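Local coordinates for protein signal recognition particle receptor FtsY (Sulfolobus acidocaldarius, PDB 5L3S) that serves as the docking receptor for the signal recognition particle and belongs to the SRP54-type family of P-loop nucleotide-binding proteins, at residues 22-27 / 66-71; 36-40 / 255-261; 111-117 / 246-250; 269-273 / 282-286. One frame throughout, in Å; residues are numbered along the deposited sequence.

Contact 1 (22-27 / 66-71); sequences DLNDVI and VEEIVI
V70 pushes its two methyls into the hollow that L23, V26 and I27 form on helix 20-36, a packing step within the helical bundle of the SRP54-type N-terminal domain. The short helical segments cross at -60° with axes 9.6 Å apart. V26 and V70 meet tip to tip, CG1 to CG1 at 3.8 Å, while L23 CD2 presses tightly on V70 CG2 at 3.5 Å. That same L23 methyl also fits the notch between V70 and V66, whose CG1 sits 4.0 Å from it. L51 and L55 of helix 41-55 close the hollow from another side. E67 borders the apolar patch: its chain bends at chi2 (-76°) and brings the carboxylate against V26, where OE1 comes within 3.2 Å of V26 CB. Helix 20-36 is kinked here, and a water stands in for the missing helix bond, taking the N-H of V26 at 2.9 Å and donating to both D22 O and E67 OE1; a second water donates to D22 O and E67 OE2.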
loop_
_atom_site.group_PDB
_atom_site.type_symbol
_atom_site.label_atom_id
_atom_site.label_comp_id
_atom_site.label_asym_id
_atom_site.label_seq_id
_atom_site.Cartn_x
_atom_site.Cartn_y
_atom_site.Cartn_z
ATOM N N ASP B 22 -12.840 10.706 -34.583
ATOM C CA ASP B 22 -11.401 10.933 -34.671
ATOM C C ASP B 22 -10.691 10.564 -33.360
ATOM O O ASP B 22 -9.500 10.258 -33.361
ATOM C CB ASP B 22 -11.106 12.399 -34.987
ATOM C CG ASP B 22 -11.659 12.837 -36.339
ATOM O OD1 ASP B 22 -11.441 12.115 -37.332
ATOM O OD2 ASP B 22 -12.308 13.903 -36.403
ATOM N N LEU B 23 -11.427 10.607 -32.253
ATOM C CA LEU B 23 -10.823 10.532 -30.913
ATOM C C LEU B 23 -10.872 9.153 -30.264
ATOM O O LEU B 23 -10.133 8.877 -29.314
ATOM C CB LEU B 23 -11.510 11.528 -29.977
ATOM C CG LEU B 23 -11.459 13.007 -30.341
ATOM C CD1 LEU B 23 -12.117 13.847 -29.267
ATOM C CD2 LEU B 23 -10.032 13.453 -30.554
ATOM N N ASN B 24 -11.748 8.292 -30.767
ATOM C CA ASN B 24 -12.032 7.017 -30.111
ATOM C C ASN B 24 -10.832 6.120 -29.803
ATOM O O ASN B 24 -10.652 5.696 -28.661
ATOM C CB ASN B 24 -13.097 6.245 -30.891
ATOM C CG ASN B 24 -14.467 6.886 -30.779
ATOM O OD1 ASN B 24 -14.748 7.609 -29.817
ATOM N ND2 ASN B 24 -15.330 6.621 -31.751
ATOM N N ASP B 25 -10.022 5.823 -30.813
ATOM C CA ASP B 25 -8.866 4.953 -30.622
ATOM C C ASP B 25 -7.867 5.500 -29.612
ATOM O O ASP B 25 -7.381 4.769 -28.749
ATOM C CB ASP B 25 -8.151 4.696 -31.945
ATOM C CG ASP B 25 -8.928 3.780 -32.851
ATOM O OD1 ASP B 25 -9.834 3.088 -32.343
ATOM O OD2 ASP B 25 -8.629 3.748 -34.063
ATOM N N VAL B 26 -7.539 6.780 -29.727
ATOM C CA VAL B 26 -6.534 7.348 -28.839
ATOM C C VAL B 26 -7.061 7.511 -27.409
ATOM O O VAL B 26 -6.304 7.372 -26.440
ATOM C CB VAL B 26 -5.953 8.677 -29.393
ATOM C CG1 VAL B 26 -7.024 9.753 -29.463
ATOM C CG2 VAL B 26 -4.773 9.131 -28.545
ATOM N N ILE B 27 -8.355 7.787 -27.269
ATOM C CA ILE B 27 -8.946 7.925 -25.938
ATOM C C ILE B 27 -8.864 6.593 -25.182
ATOM O O ILE B 27 -8.605 6.561 -23.974
ATOM C CB ILE B 27 -10.411 8.438 -26.003
ATOM C CG1 ILE B 27 -10.456 9.896 -26.457
ATOM C CG2 ILE B 27 -11.079 8.361 -24.645
ATOM C CD1 ILE B 27 -9.844 10.857 -25.485
ATOM N N VAL B 66 -4.021 13.952 -35.330
ATOM C CA VAL B 66 -5.025 14.086 -34.277
ATOM C C VAL B 66 -4.543 13.482 -32.958
ATOM O O VAL B 66 -4.663 14.104 -31.899
ATOM C CB VAL B 66 -6.351 13.412 -34.690
ATOM C CG1 VAL B 66 -7.362 13.473 -33.556
ATOM C CG2 VAL B 66 -6.906 14.072 -35.930
ATOM N N GLU B 67 -3.974 12.282 -33.040
ATOM C CA GLU B 67 -3.546 11.532 -31.857
ATOM C C GLU B 67 -2.594 12.345 -30.984
ATOM O O GLU B 67 -2.718 12.350 -29.760
ATOM C CB GLU B 67 -2.869 10.217 -32.264
ATOM C CG GLU B 67 -3.336 9.639 -33.596
ATOM C CD GLU B 67 -4.698 8.975 -33.512
ATOM O OE1 GLU B 67 -5.050 8.470 -32.425
ATOM O OE2 GLU B 67 -5.416 8.957 -34.534
ATOM N N GLU B 68 -1.653 13.042 -31.614
ATOM C CA GLU B 68 -0.672 13.812 -30.860
ATOM C C GLU B 68 -1.277 15.043 -30.191
ATOM O O GLU B 68 -0.945 15.339 -29.046
ATOM C CB GLU B 68 0.532 14.207 -31.716
ATOM C CG GLU B 68 1.686 14.740 -30.872
ATOM C CD GLU B 68 2.919 15.083 -31.684
ATOM O OE1 GLU B 68 2.791 15.284 -32.912
ATOM O OE2 GLU B 68 4.018 15.150 -31.088
ATOM N N ILE B 69 -2.158 15.756 -30.896
ATOM C CA ILE B 69 -2.869 16.879 -30.281
ATOM C C ILE B 69 -3.656 16.416 -29.048
ATOM O O ILE B 69 -3.713 17.118 -28.040
ATOM C CB ILE B 69 -3.805 17.610 -31.281
ATOM C CG1 ILE B 69 -2.989 18.464 -32.252
ATOM C CG2 ILE B 69 -4.784 18.522 -30.552
ATOM C CD1 ILE B 69 -2.719 17.808 -33.578
ATOM N N VAL B 70 -4.249 15.228 -29.135
ATOM C CA VAL B 70 -5.001 14.659 -28.021
ATOM C C VAL B 70 -4.095 14.400 -26.830
ATOM O O VAL B 70 -4.410 14.785 -25.702
ATOM C CB VAL B 70 -5.684 13.332 -28.417
ATOM C CG1 VAL B 70 -6.323 12.658 -27.196
ATOM C CG2 VAL B 70 -6.717 13.583 -29.493
ATOM N N ILE B 71 -2.964 13.751 -27.085
ATOM C CA ILE B 71 -2.018 13.418 -26.025
ATOM C C ILE B 71 -1.448 14.683 -25.391
ATOM O O ILE B 71 -1.359 14.791 -24.166
ATOM C CB ILE B 71 -0.882 12.520 -26.555
ATOM C CG1 ILE B 71 -1.437 11.138 -26.924
ATOM C CG2 ILE B 71 0.218 12.378 -25.528
ATOM C CD1 ILE B 71 -0.457 10.254 -27.684
HETATM O O HOH W 1 -8.054 8.155 -32.257
HETATM O O HOH W 2 -7.819 9.976 -35.787
#

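Contact 2 (36-40 / 255-261); sequences DSDVS and KGGIALS
The backbones of S37-V39 and K255-G257 run against each other, V39 CA lying 4.4 Å from G257 CA, and G257 N gives S37 O a weak hydrogen bond of 2.9 Å, bent to 127°. G257 carries no side chain, which lets the two backbones close up. S37 packs on the aliphatic part of K255, its OG 3.7 Å from K255 CG, while that hydroxyl is bonded to Q33 O of helix 20-36. Bends at chi2 and chi4 then bring K255 NZ round to 4.2 Å from D36 OD2, opposite charges too far apart for a salt bridge. D38, with positive phi, is the C-prime residue of the Schellman motif that ends helix 20-36, and here the helical bundle meets helix 258-266 of the nucleotide-binding domain. Two waters tie D38 OD2 to the backbone N atoms of K255 and G256; D38 OD1 bonds the backbone of the other protein chain. After D38, V39 spreads its methyls over the incoming helix: CG2 rests 3.8 Å from G257 CA and also meets L260 CD2, and CG1 touches S261 OG. Another water links that hydroxyl to D38 O and S40 N.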
loop_
_atom_site.group_PDB
_atom_site.type_symbol
_atom_site.label_atom_id
_atom_site.label_comp_id
_atom_site.label_asym_id
_atom_site.label_seq_id
_atom_site.Cartn_x
_atom_site.Cartn_y
_atom_site.Cartn_z
ATOM N N ASP B 36 -3.463 1.979 -15.693
ATOM C CA ASP B 36 -2.215 1.305 -15.346
ATOM C C ASP B 36 -1.377 2.141 -14.382
ATOM O O ASP B 36 -0.550 1.608 -13.648
ATOM C CB ASP B 36 -1.393 1.019 -16.606
ATOM C CG ASP B 36 -0.153 0.180 -16.315
ATOM O OD1 ASP B 36 -0.275 -0.874 -15.647
ATOM O OD2 ASP B 36 0.950 0.578 -16.739
ATOM N N SER B 37 -1.577 3.455 -14.411
ATOM C CA SER B 37 -0.819 4.376 -13.577
ATOM C C SER B 37 -1.494 4.598 -12.223
ATOM O O SER B 37 -1.118 5.503 -11.475
ATOM C CB SER B 37 -0.679 5.724 -14.299
ATOM O OG SER B 37 0.140 5.592 -15.450
ATOM N N ASP B 38 -2.494 3.774 -11.924
ATOM C CA ASP B 38 -3.279 3.896 -10.707
ATOM C C ASP B 38 -4.045 5.222 -10.573
ATOM O O ASP B 38 -4.297 5.704 -9.468
ATOM C CB ASP B 38 -2.401 3.608 -9.473
ATOM C CG ASP B 38 -1.948 2.150 -9.426
ATOM O OD1 ASP B 38 -2.832 1.269 -9.436
ATOM O OD2 ASP B 38 -0.722 1.884 -9.443
ATOM N N VAL B 39 -4.448 5.807 -11.696
ATOM C CA VAL B 39 -5.512 6.793 -11.621
ATOM C C VAL B 39 -6.795 5.978 -11.574
ATOM O O VAL B 39 -7.030 5.154 -12.454
ATOM C CB VAL B 39 -5.530 7.723 -12.849
ATOM C CG1 VAL B 39 -6.617 8.759 -12.689
ATOM C CG2 VAL B 39 -4.178 8.364 -13.028
ATOM N N SER B 40 -7.617 6.187 -10.551
ATOM C CA SER B 40 -8.797 5.343 -10.368
ATOM C C SER B 40 -9.737 5.421 -11.565
ATOM O O SER B 40 -9.696 6.386 -12.329
ATOM C CB SER B 40 -9.544 5.720 -9.091
ATOM O OG SER B 40 -10.387 6.834 -9.316
ATOM N N LYS B 255 3.641 4.491 -10.433
ATOM C CA LYS B 255 3.436 5.743 -11.155
ATOM C C LYS B 255 2.917 6.870 -10.265
ATOM O O LYS B 255 3.245 8.032 -10.482
ATOM C CB LYS B 255 2.502 5.539 -12.353
ATOM C CG LYS B 255 3.046 4.598 -13.389
ATOM C CD LYS B 255 4.247 5.191 -14.090
ATOM C CE LYS B 255 4.844 4.209 -15.080
ATOM N NZ LYS B 255 3.780 3.512 -15.845
ATOM N N GLY B 256 2.102 6.520 -9.274
ATOM C CA GLY B 256 1.556 7.497 -8.349
ATOM C C GLY B 256 0.363 8.292 -8.866
ATOM O O GLY B 256 0.215 9.469 -8.527
ATOM N N GLY B 257 -0.509 7.643 -9.637
ATOM C CA GLY B 257 -1.647 8.324 -10.258
ATOM C C GLY B 257 -2.599 8.917 -9.231
ATOM O O GLY B 257 -3.392 9.793 -9.562
ATOM N N ILE B 258 -2.525 8.430 -7.985
ATOM C CA ILE B 258 -3.248 9.040 -6.855
ATOM C C ILE B 258 -3.040 10.560 -6.778
ATOM O O ILE B 258 -3.948 11.296 -6.408
ATOM C CB ILE B 258 -2.881 8.387 -5.470
ATOM C CG1 ILE B 258 -3.713 8.986 -4.332
ATOM C CG2 ILE B 258 -1.407 8.547 -5.134
ATOM C CD1 ILE B 258 -5.209 8.705 -4.451
ATOM N N ALA B 259 -1.846 11.022 -7.131
ATOM C CA ALA B 259 -1.550 12.466 -7.166
ATOM C C ALA B 259 -2.562 13.256 -8.014
ATOM O O ALA B 259 -3.038 14.322 -7.614
ATOM C CB ALA B 259 -0.133 12.704 -7.685
ATOM N N LEU B 260 -2.890 12.720 -9.186
ATOM C CA LEU B 260 -3.859 13.353 -10.071
ATOM C C LEU B 260 -5.266 13.298 -9.480
ATOM O O LEU B 260 -5.999 14.293 -9.509
ATOM C CB LEU B 260 -3.835 12.676 -11.450
ATOM C CG LEU B 260 -4.813 13.166 -12.518
ATOM C CD1 LEU B 260 -4.787 14.699 -12.634
ATOM C CD2 LEU B 260 -4.491 12.507 -13.865
ATOM N N SER B 261 -5.642 12.135 -8.947
ATOM C CA SER B 261 -6.963 11.961 -8.348
ATOM C C SER B 261 -7.200 12.907 -7.165
ATOM O O SER B 261 -8.286 13.463 -7.017
ATOM C CB SER B 261 -7.179 10.505 -7.926
ATOM O OG SER B 261 -7.304 9.680 -9.072
HETATM O O HOH W 3 0.673 4.355 -8.102
HETATM O O HOH W 4 -6.350 7.336 -8.077
HETATM O O HOH W 5 1.732 2.437 -10.806
#

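Contact 3 (111-117 / 246-250); sequences GVGKTTT and ILTKV. With MG (magnesium ion), chain S; GNP (phosphoaminophosphonic acid-guanylate ester), chain R; GNP (phosphoaminophosphonic acid-guanylate ester), chain I.
T248 holds OG1 between its backbone N and carbonyl carbon (chi1 61°), and K249 runs extended beyond CG; these torsions carry the two side chains to successive carbonyls, V112 O and G111 O. The T248 OG1 bond to V112 O is 2.7 Å long and nearly in line with the C=O. K249 NZ reaches G111 O at 2.9 Å, tilted 28° from the carbonyl plane, and also forms a salt bridge with D222. On its way the lysine passes over the face of the guanine of the phosphoaminophosphonic acid-guanylate ester of chain R, CG 3.7 Å from base atom C5, while K249 N donates to O6. Farther along the helix, T117 meets I246 tip to tip, CG2 to CD1 at 3.8 Å, and its hydroxyl joins its own amide in gripping G113 O, coming from above that carbonyl's plane. The amides of G113 and K114 converge on beta-phosphate oxygen O2B, which K114 NZ also binds at 2.6 Å while holding O3G of the gamma phosphate. T115 OG1 ligates the magnesium ion at 2.1 Å, beside O1G, O1B and three waters. Residues 111-117 thus fit the glycine-lysine-threonine end of a Walker A P-loop, and T248 and K249, with D251 two residues on and itself bonded to the nucleotide, match the TKxD base-recognition element of this family.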
loop_
_atom_site.group_PDB
_atom_site.type_symbol
_atom_site.label_atom_id
_atom_site.label_comp_id
_atom_site.label_asym_id
_atom_site.label_seq_id
_atom_site.Cartn_x
_atom_site.Cartn_y
_atom_site.Cartn_z
ATOM N N GLY B 111 1.031 1.017 8.125
ATOM C CA GLY B 111 2.130 0.549 7.296
ATOM C C GLY B 111 2.501 1.437 6.099
ATOM O O GLY B 111 3.458 1.115 5.382
ATOM N N VAL B 112 1.777 2.533 5.874
ATOM C CA VAL B 112 2.040 3.385 4.683
ATOM C C VAL B 112 3.387 4.110 4.676
ATOM O O VAL B 112 3.917 4.448 3.608
ATOM C CB VAL B 112 0.933 4.460 4.435
ATOM C CG1 VAL B 112 -0.362 3.797 4.006
ATOM C CG2 VAL B 112 0.738 5.394 5.670
ATOM N N GLY B 113 3.930 4.381 5.858
ATOM C CA GLY B 113 5.251 4.970 5.925
ATOM C C GLY B 113 5.403 6.226 6.771
ATOM O O GLY B 113 6.361 6.956 6.574
ATOM N N LYS B 114 4.491 6.455 7.717
ATOM C CA LYS B 114 4.509 7.658 8.553
ATOM C C LYS B 114 5.819 7.883 9.315
ATOM O O LYS B 114 6.415 8.966 9.237
ATOM C CB LYS B 114 3.334 7.617 9.548
ATOM C CG LYS B 114 1.973 7.331 8.899
ATOM C CD LYS B 114 0.859 7.192 9.936
ATOM C CE LYS B 114 0.906 5.813 10.658
ATOM N NZ LYS B 114 0.803 4.679 9.676
ATOM N N THR B 115 6.229 6.873 10.078
ATOM C CA THR B 115 7.392 6.940 10.966
ATOM C C THR B 115 8.684 7.196 10.197
ATOM O O THR B 115 9.480 8.069 10.550
ATOM C CB THR B 115 7.477 5.649 11.823
ATOM O OG1 THR B 115 6.311 5.565 12.662
ATOM C CG2 THR B 115 8.744 5.617 12.656
ATOM N N THR B 116 8.872 6.468 9.108
ATOM C CA THR B 116 10.058 6.663 8.274
ATOM C C THR B 116 10.045 8.035 7.567
ATOM O O THR B 116 11.085 8.676 7.411
ATOM C CB THR B 116 10.174 5.515 7.238
ATOM O OG1 THR B 116 10.096 4.254 7.932
ATOM C CG2 THR B 116 11.500 5.595 6.481
ATOM N N THR B 117 8.863 8.485 7.152
ATOM C CA THR B 117 8.737 9.785 6.484
ATOM C C THR B 117 9.068 10.922 7.454
ATOM O O THR B 117 9.675 11.927 7.086
ATOM C CB THR B 117 7.322 9.963 5.884
ATOM O OG1 THR B 117 7.094 8.935 4.904
ATOM C CG2 THR B 117 7.185 11.351 5.207
ATOM N N ILE B 246 1.888 13.287 1.564
ATOM C CA ILE B 246 3.158 12.744 1.104
ATOM C C ILE B 246 2.906 11.313 0.598
ATOM O O ILE B 246 2.284 10.513 1.288
ATOM C CB ILE B 246 4.235 12.779 2.226
ATOM C CG1 ILE B 246 4.639 14.240 2.514
ATOM C CG2 ILE B 246 5.461 11.942 1.836
ATOM C CD1 ILE B 246 5.593 14.416 3.726
ATOM N N LEU B 247 3.367 11.024 -0.619
ATOM C CA LEU B 247 3.228 9.696 -1.225
ATOM C C LEU B 247 4.520 8.926 -1.043
ATOM O O LEU B 247 5.590 9.433 -1.392
ATOM C CB LEU B 247 2.980 9.836 -2.735
ATOM C CG LEU B 247 1.733 10.572 -3.201
ATOM C CD1 LEU B 247 1.594 10.437 -4.724
ATOM C CD2 LEU B 247 0.522 9.994 -2.500
ATOM N N THR B 248 4.433 7.696 -0.531
ATOM C CA THR B 248 5.632 6.899 -0.262
ATOM C C THR B 248 5.837 5.751 -1.256
ATOM O O THR B 248 4.928 5.395 -2.007
ATOM C CB THR B 248 5.538 6.245 1.130
ATOM O OG1 THR B 248 4.399 5.381 1.150
ATOM C CG2 THR B 248 5.391 7.321 2.235
ATOM N N LYS B 249 7.040 5.174 -1.235
ATOM C CA LYS B 249 7.344 3.940 -1.945
ATOM C C LYS B 249 7.228 4.089 -3.452
ATOM O O LYS B 249 6.937 3.134 -4.153
ATOM C CB LYS B 249 6.460 2.783 -1.441
ATOM C CG LYS B 249 6.543 2.566 0.070
ATOM C CD LYS B 249 5.546 1.478 0.550
ATOM C CE LYS B 249 5.352 1.582 2.090
ATOM N NZ LYS B 249 4.274 0.667 2.595
ATOM N N VAL B 250 7.469 5.302 -3.939
ATOM C CA VAL B 250 7.388 5.590 -5.366
ATOM C C VAL B 250 8.508 4.834 -6.083
ATOM O O VAL B 250 8.410 4.517 -7.275
ATOM C CB VAL B 250 7.445 7.120 -5.589
ATOM C CG1 VAL B 250 7.683 7.469 -7.040
ATOM C CG2 VAL B 250 6.149 7.750 -5.083
HETATM MG MG MG S . 4.709 4.158 12.508
HETATM P PG GNP R . 2.729 1.966 11.269
HETATM O O1G GNP R . 3.216 2.954 12.303
HETATM O O2G GNP R . 2.733 0.534 11.788
HETATM O O3G GNP R . 1.324 2.224 10.770
HETATM N N3B GNP R . 3.713 2.021 10.009
HETATM P PB GNP R . 4.185 3.437 9.364
HETATM O O1B GNP R . 4.705 4.311 10.415
HETATM O O2B GNP R . 3.058 4.015 8.615
HETATM O O3A GNP R . 5.293 3.072 8.399
HETATM P PA GNP R . 6.786 2.829 8.659
HETATM O O1A GNP R . 7.527 4.130 8.741
HETATM O O2A GNP R . 6.985 1.868 9.789
HETATM O "O5'" GNP R . 7.320 2.196 7.327
HETATM C "C5'" GNP R . 6.899 0.873 6.863
HETATM C "C4'" GNP R . 7.968 0.315 5.939
HETATM O "O4'" GNP R . 7.973 1.043 4.656
HETATM C "C3'" GNP R . 9.379 0.434 6.480
HETATM O "O3'" GNP R . 10.120 -0.697 6.058
HETATM C "C2'" GNP R . 9.915 1.698 5.786
HETATM O "O2'" GNP R . 11.327 1.664 5.670
HETATM C "C1'" GNP R . 9.290 1.469 4.401
HETATM N N9 GNP R . 9.214 2.697 3.611
HETATM C C8 GNP R . 8.708 3.916 3.972
HETATM N N7 GNP R . 8.769 4.821 3.011
HETATM C C5 GNP R . 9.353 4.126 1.955
HETATM C C6 GNP R . 9.680 4.564 0.653
HETATM O O6 GNP R . 9.513 5.707 0.203
HETATM N N1 GNP R . 10.275 3.556 -0.112
HETATM C C2 GNP R . 10.490 2.263 0.341
HETATM N N2 GNP R . 11.061 1.399 -0.495
HETATM N N3 GNP R . 10.183 1.849 1.565
HETATM C C4 GNP R . 9.630 2.827 2.309
HETATM P PG GNP I . 8.284 -3.919 7.333
HETATM O O1G GNP I . 8.803 -2.480 7.478
HETATM O O2G GNP I . 9.132 -4.905 8.087
HETATM O O3G GNP I . 8.199 -4.164 5.840
HETATM N N3B GNP I . 6.766 -3.923 7.877
HETATM P PB GNP I . 5.868 -5.294 8.038
HETATM O O1B GNP I . 6.625 -6.133 8.960
HETATM O O2B GNP I . 5.540 -5.821 6.695
HETATM O O3A GNP I . 4.510 -4.865 8.641
HETATM P PA GNP I . 4.200 -4.588 10.156
HETATM O O1A GNP I . 5.170 -3.655 10.762
HETATM O O2A GNP I . 4.005 -5.885 10.848
HETATM O "O5'" GNP I . 2.765 -3.943 10.143
HETATM C "C5'" GNP I . 2.484 -2.729 9.438
HETATM C "C4'" GNP I . 1.252 -2.113 10.088
HETATM O "O4'" GNP I . 0.059 -2.839 9.704
HETATM C "C3'" GNP I . 1.246 -2.158 11.616
HETATM O "O3'" GNP I . 0.639 -0.977 12.097
HETATM C "C2'" GNP I . 0.354 -3.363 11.949
HETATM O "O2'" GNP I . -0.267 -3.190 13.206
HETATM C "C1'" GNP I . -0.684 -3.232 10.839
HETATM N N9 GNP I . -1.422 -4.430 10.413
HETATM C C8 GNP I . -0.950 -5.669 10.028
HETATM N N7 GNP I . -1.915 -6.485 9.639
HETATM C C5 GNP I . -3.095 -5.725 9.759
HETATM C C6 GNP I . -4.465 -6.018 9.516
HETATM O O6 GNP I . -4.978 -7.086 9.104
HETATM N N1 GNP I . -5.293 -4.924 9.785
HETATM C C2 GNP I . -4.863 -3.704 10.241
HETATM N N2 GNP I . -5.778 -2.749 10.478
HETATM N N3 GNP I . -3.597 -3.441 10.483
HETATM C C4 GNP I . -2.779 -4.466 10.229
HETATM O O HOH W 6 3.626 5.914 12.718
HETATM O O HOH W 7 6.194 2.732 12.313
HETATM O O HOH W 8 4.802 3.839 14.573
#

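Contact 4 (269-273 / 282-286); sequences PVVYM and LIPFS
V271 departs from extended geometry within strand 270-274, with psi at -32°, and F285 N reaches its carbonyl O from far above the carbonyl plane, 59° out of it, over 3.1 Å. Farther along, M273 and I283 form an antiparallel hydrogen-bonded pair, M273 N to I283 O at 2.7 Å and I283 N to M273 O at 2.9 Å. Y272 and P284 face each other as a non-hydrogen-bonded pair whose side chains diverge; here CA-H...O contacts run from Y272 CA to I283 O and from P284 CA to V271 O. F285, its CG anti to the backbone N (chi1 180°), is brought against V270, which sets its CB over one ring face, off-centre toward the rim and 4.1 Å from the centroid, a CH-pi contact. At the edge of that ring lies M273 SD, a Met-aromatic contact at 4.0 Å from F285 CD1. The methionine bends at chi3, bringing CE to 3.7 Å from I283 CD1. Where Y272 CB touches L282 CD1, helix 114-127 covers the pair through M124; helix 258-266 packs on V270 and F285. In this chain strand 282-284 is outermost in the sheet, and P284 has no N-H to turn outward, consistent with the sheet ending here.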
loop_
_atom_site.group_PDB
_atom_site.type_symbol
_atom_site.label_atom_id
_atom_site.label_comp_id
_atom_site.label_asym_id
_atom_site.label_seq_id
_atom_site.Cartn_x
_atom_site.Cartn_y
_atom_site.Cartn_z
ATOM N N PRO B 269 -3.012 18.810 -2.409
ATOM C CA PRO B 269 -1.709 18.674 -3.066
ATOM C C PRO B 269 -0.827 17.581 -2.457
ATOM O O PRO B 269 -0.899 17.298 -1.264
ATOM C CB PRO B 269 -1.068 20.037 -2.819
ATOM C CG PRO B 269 -1.616 20.451 -1.466
ATOM C CD PRO B 269 -3.049 19.941 -1.462
ATOM N N VAL B 270 0.005 16.976 -3.293
ATOM C CA VAL B 270 1.108 16.163 -2.829
ATOM C C VAL B 270 2.286 17.106 -2.693
ATOM O O VAL B 270 2.576 17.861 -3.626
ATOM C CB VAL B 270 1.459 15.074 -3.853
ATOM C CG1 VAL B 270 2.687 14.282 -3.395
ATOM C CG2 VAL B 270 0.262 14.140 -4.086
ATOM N N VAL B 271 2.952 17.108 -1.538
ATOM C CA VAL B 271 4.078 18.030 -1.342
ATOM C C VAL B 271 5.449 17.352 -1.480
ATOM O O VAL B 271 6.412 17.980 -1.915
ATOM C CB VAL B 271 3.986 18.803 0.002
ATOM C CG1 VAL B 271 2.904 19.867 -0.071
ATOM C CG2 VAL B 271 3.740 17.826 1.167
ATOM N N TYR B 272 5.542 16.077 -1.111
ATOM C CA TYR B 272 6.792 15.346 -1.278
ATOM C C TYR B 272 6.513 13.915 -1.687
ATOM O O TYR B 272 5.412 13.422 -1.520
ATOM C CB TYR B 272 7.597 15.317 0.026
ATOM C CG TYR B 272 7.987 16.664 0.518
ATOM C CD1 TYR B 272 9.085 17.316 -0.012
ATOM C CD2 TYR B 272 7.251 17.302 1.503
ATOM C CE1 TYR B 272 9.454 18.574 0.420
ATOM C CE2 TYR B 272 7.598 18.572 1.940
ATOM C CZ TYR B 272 8.705 19.200 1.398
ATOM O OH TYR B 272 9.066 20.454 1.827
ATOM N N MET B 273 7.527 13.255 -2.235
ATOM C CA MET B 273 7.438 11.829 -2.484
ATOM C C MET B 273 8.617 11.082 -1.862
ATOM O O MET B 273 9.771 11.495 -1.997
ATOM C CB MET B 273 7.381 11.566 -3.982
ATOM C CG MET B 273 6.033 11.945 -4.603
ATOM S SD MET B 273 6.163 11.791 -6.363
ATOM C CE MET B 273 7.460 12.997 -6.611
ATOM N N LEU B 282 13.692 11.567 -0.294
ATOM C CA LEU B 282 12.483 12.364 -0.268
ATOM C C LEU B 282 12.675 13.455 -1.323
ATOM O O LEU B 282 13.678 14.146 -1.315
ATOM C CB LEU B 282 12.314 13.003 1.117
ATOM C CG LEU B 282 10.989 13.720 1.415
ATOM C CD1 LEU B 282 9.867 12.745 1.614
ATOM C CD2 LEU B 282 11.117 14.652 2.620
ATOM N N ILE B 283 11.724 13.596 -2.239
ATOM C CA ILE B 283 11.800 14.656 -3.237
ATOM C C ILE B 283 10.538 15.513 -3.234
ATOM O O ILE B 283 9.459 15.031 -2.904
ATOM C CB ILE B 283 12.064 14.100 -4.661
ATOM C CG1 ILE B 283 11.007 13.061 -5.033
ATOM C CG2 ILE B 283 13.464 13.488 -4.754
ATOM C CD1 ILE B 283 11.092 12.609 -6.505
ATOM N N PRO B 284 10.669 16.803 -3.588
ATOM C CA PRO B 284 9.445 17.605 -3.662
ATOM C C PRO B 284 8.624 17.163 -4.860
ATOM O O PRO B 284 9.190 16.580 -5.787
ATOM C CB PRO B 284 9.964 19.039 -3.868
ATOM C CG PRO B 284 11.332 18.874 -4.451
ATOM C CD PRO B 284 11.880 17.610 -3.822
ATOM N N PHE B 285 7.319 17.414 -4.832
ATOM C CA PHE B 285 6.436 17.027 -5.931
ATOM C C PHE B 285 6.387 18.145 -6.952
ATOM O O PHE B 285 6.212 19.315 -6.601
ATOM C CB PHE B 285 5.022 16.750 -5.417
ATOM C CG PHE B 285 4.040 16.350 -6.502
ATOM C CD1 PHE B 285 3.896 15.023 -6.869
ATOM C CD2 PHE B 285 3.264 17.308 -7.147
ATOM C CE1 PHE B 285 2.999 14.654 -7.861
ATOM C CE2 PHE B 285 2.369 16.948 -8.136
ATOM C CZ PHE B 285 2.236 15.611 -8.487
ATOM N N SER B 286 6.544 17.785 -8.219
ATOM C CA SER B 286 6.418 18.750 -9.299
ATOM C C SER B 286 5.495 18.179 -10.369
ATOM O O SER B 286 5.640 17.020 -10.756
ATOM C CB SER B 286 7.792 19.075 -9.882
ATOM O OG SER B 286 7.882 18.697 -11.237
#

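The contacts run from the helical bundle to the nucleotide. Contact 1 lies at the far end, its centre about 36 Å from that of contact 3, which holds the phosphates, the magnesium ion and the guanine. Contact 2 stands between, about 21 Å from contact 1 and about 16 Å from contact 3, centre to centre. It touches contact 3 directly, I258 CG2 lying 3.6 Å from L247 CD1. Contact 4 shares the sheet with contact 3 through neighbouring strands 244-248 and 270-274, and meets contact 2 where A259 CB rests 3.7 Å from F285 CE1. The L282 side chain of contact 4 is about 7 Å from the bound nucleotide.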